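Long-range contacts in osmotically inducible lipoprotein OsmE (Pseudomonas aeruginosa PAO1, PDB 4DM5), which is of unknown function but, as an osmotically inducible lipoprotein with a BamE-like domain, is probably tied to the cell envelope: residues Glu18-Asp23 with Tyr56-Asp61; Glu32-Gly37 with Ser52-Ile57; Gln65-Ser70 with Ser80-Cys85. All coordinates share one frame; numbering follows the deposited sequence.

Contact 1: Glu18-Asp23 with Tyr56-Asp61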
loop_
_atom_site.group_PDB
_atom_site.type_symbol
_atom_site.label_atom_id
_atom_site.label_comp_id
_atom_site.label_asym_id
_atom_site.label_seq_id
_atom_site.Cartn_x
_atom_site.Cartn_y
_atom_site.Cartn_z
ATOM N N GLU A 18 -3.024 7.273 -10.323
ATOM C CA GLU A 18 -2.407 5.892 -10.216
ATOM C C GLU A 18 -3.491 4.941 -9.711
ATOM O O GLU A 18 -4.143 5.232 -8.754
ATOM C CB GLU A 18 -1.308 5.889 -9.221
ATOM C CG GLU A 18 -0.063 6.502 -9.717
ATOM C CD GLU A 18 0.517 5.649 -10.868
ATOM O OE1 GLU A 18 0.662 4.382 -10.787
ATOM O OE2 GLU A 18 0.821 6.236 -11.887
ATOM N N PRO A 19 -3.641 3.763 -10.364
ATOM C CA PRO A 19 -4.663 2.815 -9.913
ATOM C C PRO A 19 -4.599 2.440 -8.421
ATOM O O PRO A 19 -5.672 2.365 -7.767
ATOM C CB PRO A 19 -4.445 1.542 -10.775
ATOM C CG PRO A 19 -3.862 2.151 -12.020
ATOM C CD PRO A 19 -2.965 3.335 -11.591
ATOM N N LEU A 20 -3.371 2.281 -7.871
ATOM C CA LEU A 20 -3.284 1.995 -6.465
ATOM C C LEU A 20 -3.866 3.063 -5.551
ATOM O O LEU A 20 -4.334 2.802 -4.419
ATOM C CB LEU A 20 -1.855 1.761 -6.045
ATOM C CG LEU A 20 -1.452 0.331 -6.509
ATOM C CD1 LEU A 20 0.098 0.317 -6.482
ATOM C CD2 LEU A 20 -2.057 -0.853 -5.656
ATOM N N VAL A 21 -3.804 4.299 -6.032
ATOM C CA VAL A 21 -4.252 5.471 -5.272
ATOM C C VAL A 21 -5.708 5.691 -5.592
ATOM O O VAL A 21 -6.501 5.959 -4.648
ATOM C CB VAL A 21 -3.442 6.694 -5.729
ATOM C CG1 VAL A 21 -3.968 7.970 -5.031
ATOM C CG2 VAL A 21 -2.020 6.457 -5.353
ATOM N N LYS A 22 -6.132 5.670 -6.855
ATOM C CA LYS A 22 -7.443 6.048 -7.189
ATOM C C LYS A 22 -8.487 4.950 -6.920
ATOM O O LYS A 22 -9.676 5.262 -6.583
ATOM C CB LYS A 22 -7.439 6.393 -8.666
ATOM C CG LYS A 22 -8.764 7.076 -9.073
ATOM C CD LYS A 22 -8.524 7.634 -10.448
ATOM C CE LYS A 22 -8.545 6.505 -11.446
ATOM N NZ LYS A 22 -9.930 6.311 -11.992
ATOM N N ASP A 23 -8.049 3.671 -7.059
ATOM C CA ASP A 23 -9.097 2.641 -7.167
ATOM C C ASP A 23 -9.131 1.656 -6.005
ATOM O O ASP A 23 -10.117 0.866 -5.913
ATOM C CB ASP A 23 -8.888 1.808 -8.395
ATOM C CG ASP A 23 -9.008 2.648 -9.654
ATOM O OD1 ASP A 23 -9.828 3.611 -9.721
ATOM O OD2 ASP A 23 -8.256 2.295 -10.599
ATOM N N TYR A 56 4.917 -1.052 -2.819
ATOM C CA TYR A 56 5.049 -0.674 -4.257
ATOM C C TYR A 56 5.922 0.524 -4.404
ATOM O O TYR A 56 6.205 1.256 -3.376
ATOM C CB TYR A 56 3.684 -0.283 -4.833
ATOM C CG TYR A 56 2.590 -1.326 -4.586
ATOM C CD1 TYR A 56 2.356 -2.276 -5.570
ATOM C CD2 TYR A 56 1.840 -1.339 -3.450
ATOM C CE1 TYR A 56 1.348 -3.234 -5.402
ATOM C CE2 TYR A 56 0.803 -2.288 -3.206
ATOM C CZ TYR A 56 0.559 -3.228 -4.241
ATOM O OH TYR A 56 -0.436 -4.142 -4.122
ATOM N N ILE A 57 6.418 0.704 -5.629
ATOM C CA ILE A 57 7.030 1.992 -5.936
ATOM C C ILE A 57 6.160 2.533 -7.076
ATOM O O ILE A 57 6.084 1.961 -8.166
ATOM C CB ILE A 57 8.490 1.799 -6.441
ATOM C CG1 ILE A 57 9.340 1.190 -5.326
ATOM C CG2 ILE A 57 8.962 3.159 -6.997
ATOM C CD1 ILE A 57 9.622 2.059 -4.123
ATOM N N LEU A 58 5.549 3.685 -6.842
ATOM C CA LEU A 58 4.800 4.343 -7.927
ATOM C C LEU A 58 5.792 5.085 -8.784
ATOM O O LEU A 58 6.801 5.663 -8.222
ATOM C CB LEU A 58 3.827 5.341 -7.318
ATOM C CG LEU A 58 2.796 4.842 -6.286
ATOM C CD1 LEU A 58 2.007 6.015 -5.729
ATOM C CD2 LEU A 58 1.957 3.713 -6.857
ATOM N N ASN A 59 5.559 5.056 -10.091
ATOM C CA ASN A 59 6.497 5.724 -11.007
ATOM C C ASN A 59 5.639 6.526 -11.970
ATOM O O ASN A 59 4.920 5.959 -12.835
ATOM C CB ASN A 59 7.316 4.641 -11.735
ATOM C CG ASN A 59 8.478 5.207 -12.499
ATOM O OD1 ASN A 59 8.742 6.406 -12.496
ATOM N ND2 ASN A 59 9.215 4.319 -13.130
ATOM N N LYS A 60 5.718 7.843 -11.873
ATOM C CA LYS A 60 4.859 8.668 -12.692
ATOM C C LYS A 60 5.631 9.930 -13.001
ATOM O O LYS A 60 6.097 10.626 -12.089
ATOM C CB LYS A 60 3.564 9.044 -11.947
ATOM C CG LYS A 60 2.628 9.925 -12.796
ATOM C CD LYS A 60 2.150 9.263 -14.078
ATOM C CE LYS A 60 1.068 10.143 -14.692
ATOM N NZ LYS A 60 0.644 9.500 -15.953
ATOM N N ASP A 61 5.783 10.206 -14.308
ATOM C CA ASP A 61 6.338 11.527 -14.721
ATOM C C ASP A 61 7.754 11.738 -14.128
ATOM O O ASP A 61 8.084 12.932 -13.738
ATOM C CB ASP A 61 5.438 12.652 -14.294
ATOM C CG ASP A 61 4.051 12.660 -15.070
ATOM O OD1 ASP A 61 3.994 11.941 -16.103
ATOM O OD2 ASP A 61 3.182 13.405 -14.641
HETATM O O HOH W 1 3.303 3.432 -10.980
HETATM O O HOH W 2 2.427 5.490 -13.932
#
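L20 sets its methyl CD1 over one face of the Y56 ring, 3.6 Å from the ring centroid and 17° off the normal, a CH-pi contact. The two side chains run roughly perpendicular, and CD2 of L20 reaches along the same ring to 3.8 Å from CZ of Y56. Because CG of L20 stands anti to its carbonyl carbon (chi1 -77°), the isobutyl group drops from the helix onto the strand. L58 fills the next place along: its CD2 meets CD1 of L20 at 3.9 Å, and its CD1 lies 4.1 Å from CG2 of V21, where the two side chains cross. E18, the N-cap residue, and L58 pass each other pointing opposite ways, E18 folding back at chi2 (-66°). Its carboxylate meets the strand through two waters: one donates to E18 OE1 and accepts from N of N59, the other donates to both E18 OE2 and O of N59. Both carboxylate oxygens are tied to one backbone residue, and OE2 of E18 lies 3.9 Å from CB of K60. Helix 19-22 lies on the sheet at strand 52-60, where F67 of strand 63-71 touches V21 and L58, and F15 of helix 12-15 touches L58 and K60.

Contact 2: Glu32-Gly37 with Ser52-Ile57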
loop_
_atom_site.group_PDB
_atom_site.type_symbol
_atom_site.label_atom_id
_atom_site.label_comp_id
_atom_site.label_asym_id
_atom_site.label_seq_id
_atom_site.Cartn_x
_atom_site.Cartn_y
_atom_site.Cartn_z
ATOM N N GLU A 32 -8.289 -8.550 -5.636
ATOM C CA GLU A 32 -8.691 -7.361 -6.353
ATOM C C GLU A 32 -7.564 -6.293 -6.347
ATOM O O GLU A 32 -7.231 -5.696 -7.354
ATOM C CB GLU A 32 -9.905 -6.786 -5.709
ATOM C CG GLU A 32 -10.382 -5.664 -6.613
ATOM C CD GLU A 32 -11.866 -5.442 -6.653
ATOM O OE1 GLU A 32 -12.621 -5.699 -5.662
ATOM O OE2 GLU A 32 -12.263 -4.926 -7.736
ATOM N N VAL A 33 -6.885 -6.184 -5.187
ATOM C CA VAL A 33 -5.788 -5.282 -5.208
ATOM C C VAL A 33 -4.690 -5.741 -6.175
ATOM O O VAL A 33 -4.105 -4.887 -6.855
ATOM C CB VAL A 33 -5.224 -5.144 -3.793
ATOM C CG1 VAL A 33 -3.883 -4.370 -3.762
ATOM C CG2 VAL A 33 -6.253 -4.464 -2.887
ATOM N N LEU A 34 -4.397 -7.056 -6.238
ATOM C CA LEU A 34 -3.397 -7.514 -7.201
ATOM C C LEU A 34 -3.743 -7.160 -8.690
ATOM O O LEU A 34 -2.906 -6.723 -9.528
ATOM C CB LEU A 34 -3.166 -9.070 -7.047
ATOM C CG LEU A 34 -2.550 -9.426 -5.717
ATOM C CD1 LEU A 34 -2.506 -10.930 -5.400
ATOM C CD2 LEU A 34 -1.132 -8.772 -5.721
ATOM N N ARG A 35 -5.029 -7.313 -9.006
ATOM C CA ARG A 35 -5.498 -6.929 -10.330
ATOM C C ARG A 35 -5.390 -5.467 -10.685
ATOM O O ARG A 35 -4.926 -5.079 -11.746
ATOM C CB ARG A 35 -6.968 -7.368 -10.473
ATOM C CG ARG A 35 -7.041 -8.922 -10.535
ATOM C CD ARG A 35 -8.349 -9.637 -10.908
ATOM N NE ARG A 35 -9.203 -9.855 -9.780
ATOM C CZ ARG A 35 -9.407 -10.921 -9.046
ATOM N NH1 ARG A 35 -8.781 -12.104 -9.253
ATOM N NH2 ARG A 35 -10.218 -10.740 -7.992
ATOM N N ILE A 36 -5.668 -4.618 -9.674
ATOM C CA ILE A 36 -5.656 -3.198 -9.901
ATOM C C ILE A 36 -4.287 -2.673 -10.006
ATOM O O ILE A 36 -3.979 -1.784 -10.852
ATOM C CB ILE A 36 -6.299 -2.510 -8.660
ATOM C CG1 ILE A 36 -7.869 -2.671 -8.667
ATOM C CG2 ILE A 36 -5.972 -0.992 -8.665
ATOM C CD1 ILE A 36 -8.550 -2.367 -7.325
ATOM N N GLY A 37 -3.430 -3.152 -9.106
ATOM C CA GLY A 37 -2.085 -2.523 -8.912
ATOM C C GLY A 37 -0.921 -3.248 -9.548
ATOM O O GLY A 37 0.214 -2.770 -9.591
ATOM N N SER A 52 -1.378 -8.358 6.524
ATOM C CA SER A 52 -0.259 -8.392 5.689
ATOM C C SER A 52 -0.180 -7.048 4.943
ATOM O O SER A 52 -1.043 -6.201 5.094
ATOM C CB SER A 52 -0.366 -9.430 4.655
ATOM O OG SER A 52 -1.512 -9.171 3.926
ATOM N N CYS A 53 0.929 -6.856 4.303
ATOM C CA CYS A 53 1.165 -5.516 3.678
ATOM C C CYS A 53 1.849 -5.751 2.315
ATOM O O CYS A 53 2.782 -6.525 2.176
ATOM C CB CYS A 53 2.043 -4.694 4.607
ATOM S SG CYS A 53 2.219 -2.980 4.052
ATOM N N ASN A 54 1.416 -4.991 1.297
ATOM C CA ASN A 54 2.092 -4.998 0.005
ATOM C C ASN A 54 2.815 -3.691 -0.231
ATOM O O ASN A 54 2.233 -2.593 0.015
ATOM C CB ASN A 54 1.026 -5.034 -1.127
ATOM C CG ASN A 54 0.216 -6.360 -1.259
ATOM O OD1 ASN A 54 0.536 -7.314 -0.570
ATOM N ND2 ASN A 54 -0.763 -6.396 -2.150
ATOM N N SER A 55 4.054 -3.807 -0.677
ATOM C CA SER A 55 4.862 -2.531 -0.893
ATOM C C SER A 55 4.955 -2.324 -2.376
ATOM O O SER A 55 5.198 -3.287 -3.167
ATOM C CB SER A 55 6.288 -2.631 -0.389
ATOM O OG SER A 55 6.369 -2.590 1.007
ATOM N N TYR A 56 4.917 -1.052 -2.819
ATOM C CA TYR A 56 5.049 -0.674 -4.257
ATOM C C TYR A 56 5.922 0.524 -4.404
ATOM O O TYR A 56 6.205 1.256 -3.376
ATOM C CB TYR A 56 3.684 -0.283 -4.833
ATOM C CG TYR A 56 2.590 -1.326 -4.586
ATOM C CD1 TYR A 56 2.356 -2.276 -5.570
ATOM C CD2 TYR A 56 1.840 -1.339 -3.450
ATOM C CE1 TYR A 56 1.348 -3.234 -5.402
ATOM C CE2 TYR A 56 0.803 -2.288 -3.206
ATOM C CZ TYR A 56 0.559 -3.228 -4.241
ATOM O OH TYR A 56 -0.436 -4.142 -4.122
ATOM N N ILE A 57 6.418 0.704 -5.629
ATOM C CA ILE A 57 7.030 1.992 -5.936
ATOM C C ILE A 57 6.160 2.533 -7.076
ATOM O O ILE A 57 6.084 1.961 -8.166
ATOM C CB ILE A 57 8.490 1.799 -6.441
ATOM C CG1 ILE A 57 9.340 1.190 -5.326
ATOM C CG2 ILE A 57 8.962 3.159 -6.997
ATOM C CD1 ILE A 57 9.622 2.059 -4.123
HETATM O O HOH W 3 -1.432 -4.708 -6.612
#
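V33 makes the close part of this contact: its CG1 lies 3.5 Å from the phenol oxygen OH of Y56 and 4.1 Å from ND2 of N54. That methyl is the branch anti to the backbone N (chi1 170°), which carries it from the helix toward the two polar ends. V33 meets Y56 at a slant and runs past N54 pointing the other way. The polar atoms next to this methyl serve each other. ND2 of N54 donates to OH of Y56 over 3.0 Å at an angle of 150°, with the oxygen tilted from the amide plane. A water then accepts from this OH at 2.7 Å and donates to the backbone O of V33, so the phenol has one bond to its own strand and a second, through water, to the helix. Together they would fix the rotation of the hydroxyl in a buried place. OD1 of N54 has a weak bond to T43.

The rest is looser. CD2 of the exposed L34 comes only within 4.3 Å of ND2 of N54, and the O of G37 stays 4.4 Å from CE1 of Y56. Just 150 Å² is buried, since the axes of segments 32-37 and 52-57, though nearly parallel at 2°, keep 11.5 Å apart, a distance spanned mainly by Y56 and N54 reaching from the strand. P40, after helix 30-37, touches L34, N54 and Y56, while M28 lies against V33. Strand 52-60 runs between strands 42-45 and 63-71, and helix 19-22 sits beside helix 30-37 over the same face of the sheet.

Contact 3: Gln65-Ser70 with Ser80-Cys85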
loop_
_atom_site.group_PDB
_atom_site.type_symbol
_atom_site.label_atom_id
_atom_site.label_comp_id
_atom_site.label_asym_id
_atom_site.label_seq_id
_atom_site.Cartn_x
_atom_site.Cartn_y
_atom_site.Cartn_z
ATOM N N GLN A 65 7.796 7.050 -5.907
ATOM C CA GLN A 65 7.226 7.283 -4.630
ATOM C C GLN A 65 6.779 5.930 -4.039
ATOM O O GLN A 65 5.938 5.224 -4.603
ATOM C CB GLN A 65 5.987 8.084 -4.853
ATOM C CG GLN A 65 5.168 8.392 -3.632
ATOM C CD GLN A 65 5.941 8.949 -2.508
ATOM O OE1 GLN A 65 6.649 10.036 -2.752
ATOM N NE2 GLN A 65 6.002 8.278 -1.366
ATOM N N PRO A 66 7.289 5.581 -2.871
ATOM C CA PRO A 66 6.819 4.371 -2.188
ATOM C C PRO A 66 5.324 4.489 -1.870
ATOM O O PRO A 66 4.776 5.551 -1.558
ATOM C CB PRO A 66 7.630 4.348 -0.910
ATOM C CG PRO A 66 8.946 4.974 -1.369
ATOM C CD PRO A 66 8.435 6.158 -2.142
ATOM N N PHE A 67 4.656 3.321 -1.871
ATOM C CA PHE A 67 3.267 3.249 -1.531
ATOM C C PHE A 67 3.035 1.875 -0.916
ATOM O O PHE A 67 3.694 0.900 -1.308
ATOM C CB PHE A 67 2.401 3.398 -2.792
ATOM C CG PHE A 67 0.969 3.694 -2.480
ATOM C CD1 PHE A 67 0.510 4.973 -2.157
ATOM C CD2 PHE A 67 0.021 2.678 -2.657
ATOM C CE1 PHE A 67 -0.826 5.186 -1.932
ATOM C CE2 PHE A 67 -1.327 2.922 -2.391
ATOM C CZ PHE A 67 -1.779 4.214 -2.022
ATOM N N TYR A 68 2.046 1.766 -0.079
ATOM C CA TYR A 68 1.664 0.434 0.516
ATOM C C TYR A 68 0.157 0.285 0.456
ATOM O O TYR A 68 -0.610 1.263 0.476
ATOM C CB TYR A 68 2.177 0.257 1.941
ATOM C CG TYR A 68 1.319 0.848 2.984
ATOM C CD1 TYR A 68 0.210 0.213 3.543
ATOM C CD2 TYR A 68 1.573 2.195 3.434
ATOM C CE1 TYR A 68 -0.663 0.767 4.433
ATOM C CE2 TYR A 68 0.740 2.766 4.420
ATOM C CZ TYR A 68 -0.413 2.085 4.875
ATOM O OH TYR A 68 -1.232 2.635 5.832
ATOM N N VAL A 69 -0.257 -0.982 0.475
ATOM C CA VAL A 69 -1.627 -1.311 0.858
ATOM C C VAL A 69 -1.605 -2.407 1.941
ATOM O O VAL A 69 -0.817 -3.370 1.780
ATOM C CB VAL A 69 -2.384 -1.902 -0.391
ATOM C CG1 VAL A 69 -3.823 -2.283 -0.008
ATOM C CG2 VAL A 69 -2.427 -0.868 -1.521
ATOM N N SER A 70 -2.304 -2.136 3.031
ATOM C CA SER A 70 -2.328 -3.149 4.109
ATOM C C SER A 70 -3.681 -3.788 4.185
ATOM O O SER A 70 -4.724 -3.211 3.809
ATOM C CB SER A 70 -1.949 -2.501 5.441
ATOM O OG SER A 70 -2.910 -1.519 5.872
ATOM N N SER A 80 -3.754 2.289 3.324
ATOM C CA SER A 80 -2.841 2.496 2.225
ATOM C C SER A 80 -2.184 3.850 2.452
ATOM O O SER A 80 -2.644 4.625 3.292
ATOM C CB SER A 80 -3.521 2.457 0.801
ATOM O OG SER A 80 -4.347 3.615 0.661
ATOM N N GLY A 81 -1.097 4.059 1.796
ATOM C CA GLY A 81 -0.428 5.383 2.052
ATOM C C GLY A 81 0.941 5.422 1.388
ATOM O O GLY A 81 1.420 4.450 0.825
ATOM N N PHE A 82 1.497 6.648 1.408
ATOM C CA PHE A 82 2.701 6.891 0.603
ATOM C C PHE A 82 3.962 6.607 1.433
ATOM O O PHE A 82 4.813 7.536 1.791
ATOM C CB PHE A 82 2.609 8.389 0.158
ATOM C CG PHE A 82 1.516 8.670 -0.801
ATOM C CD1 PHE A 82 1.723 8.405 -2.151
ATOM C CD2 PHE A 82 0.257 9.074 -0.383
ATOM C CE1 PHE A 82 0.726 8.628 -3.090
ATOM C CE2 PHE A 82 -0.757 9.243 -1.328
ATOM C CZ PHE A 82 -0.527 9.073 -2.691
ATOM N N LEU A 83 4.114 5.346 1.855
ATOM C CA LEU A 83 5.331 4.860 2.550
ATOM C C LEU A 83 5.447 3.363 2.315
ATOM O O LEU A 83 4.485 2.774 1.775
ATOM C CB LEU A 83 5.320 5.265 4.042
ATOM C CG LEU A 83 4.098 4.909 4.834
ATOM C CD1 LEU A 83 4.508 4.687 6.281
ATOM C CD2 LEU A 83 2.953 5.944 4.824
ATOM N N SER A 84 6.598 2.795 2.586
ATOM C CA SER A 84 6.773 1.351 2.405
ATOM C C SER A 84 6.182 0.577 3.529
ATOM O O SER A 84 5.947 1.092 4.569
ATOM C CB SER A 84 8.281 1.022 2.379
ATOM O OG SER A 84 8.888 1.274 3.607
ATOM N N CYS A 85 6.021 -0.730 3.310
ATOM C CA CYS A 85 5.554 -1.558 4.410
ATOM C C CYS A 85 6.541 -1.615 5.646
ATOM O O CYS A 85 6.044 -1.710 6.813
ATOM C CB CYS A 85 5.275 -2.984 3.955
ATOM S SG CYS A 85 3.868 -3.111 2.821
HETATM O O HOH W 4 6.911 9.354 0.989
#
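F67 points the edge of its ring at the face of F82, an edge-to-face (T-shaped) pair with centroids 5.0 Å apart and planes at 73°. CD1 of F67 comes to 3.6 Å from CD1 of F82, and the O of G81 lies over a face of the F67 ring. Y68 turns the other way across the strand: CA of S80 sits over its ring, 3.9 Å from the centroid. Chi1 of 84° holds the Y68 ring across the neighbouring strand, and G81, whose backbone angles themselves call for glycine, lets the ring lie close over its N. Farther round, CE2 of Y68 meets CD2 of L83 and its CB meets SG of C85.

The backbones hold these groups in register. Y68 N donates to G81 O at 2.9 Å, and G81 N returns a bond to Y68 O at 3.1 Å; V69 and S80 form the next, non-hydrogen-bonded pair. Past G81 the chain leaves the sheet by an inverse gamma turn centred on F82. NE2 of Q65 donates to the O of P66, on a lone pair, and reaches F82 O through a water. S84 N-caps helix 85-94, its OG accepting from the N of E87, and C85 is disulfide-bonded to C53. Strands 63-71 and 77-81 form an antiparallel beta hairpin at one margin of the four-stranded sheet, and F82-C85 lead from it to helix 85-94.

How the contacts relate
The three contacts lie close together, with centres 9 to 10 Å apart, around one antiparallel sheet of order 42-45, 52-60, 63-71, 77-81. Contacts 1 and 2 share Y56 and strand 52-60: helices 19-22 and 30-37, consecutive in the chain, pack side by side on it, P19 and L20 touching I36 and G37. Contact 3 follows along the chain and joins the next two strands. Backbone bonds from Y56 and L58 to F67 and Q65 knit it to contact 1. Contacts 1 and 2 lie within the part of the chain that belongs to the BamE family, while the C53-C85 disulfide joins the start of helix 85-94 to the sheet.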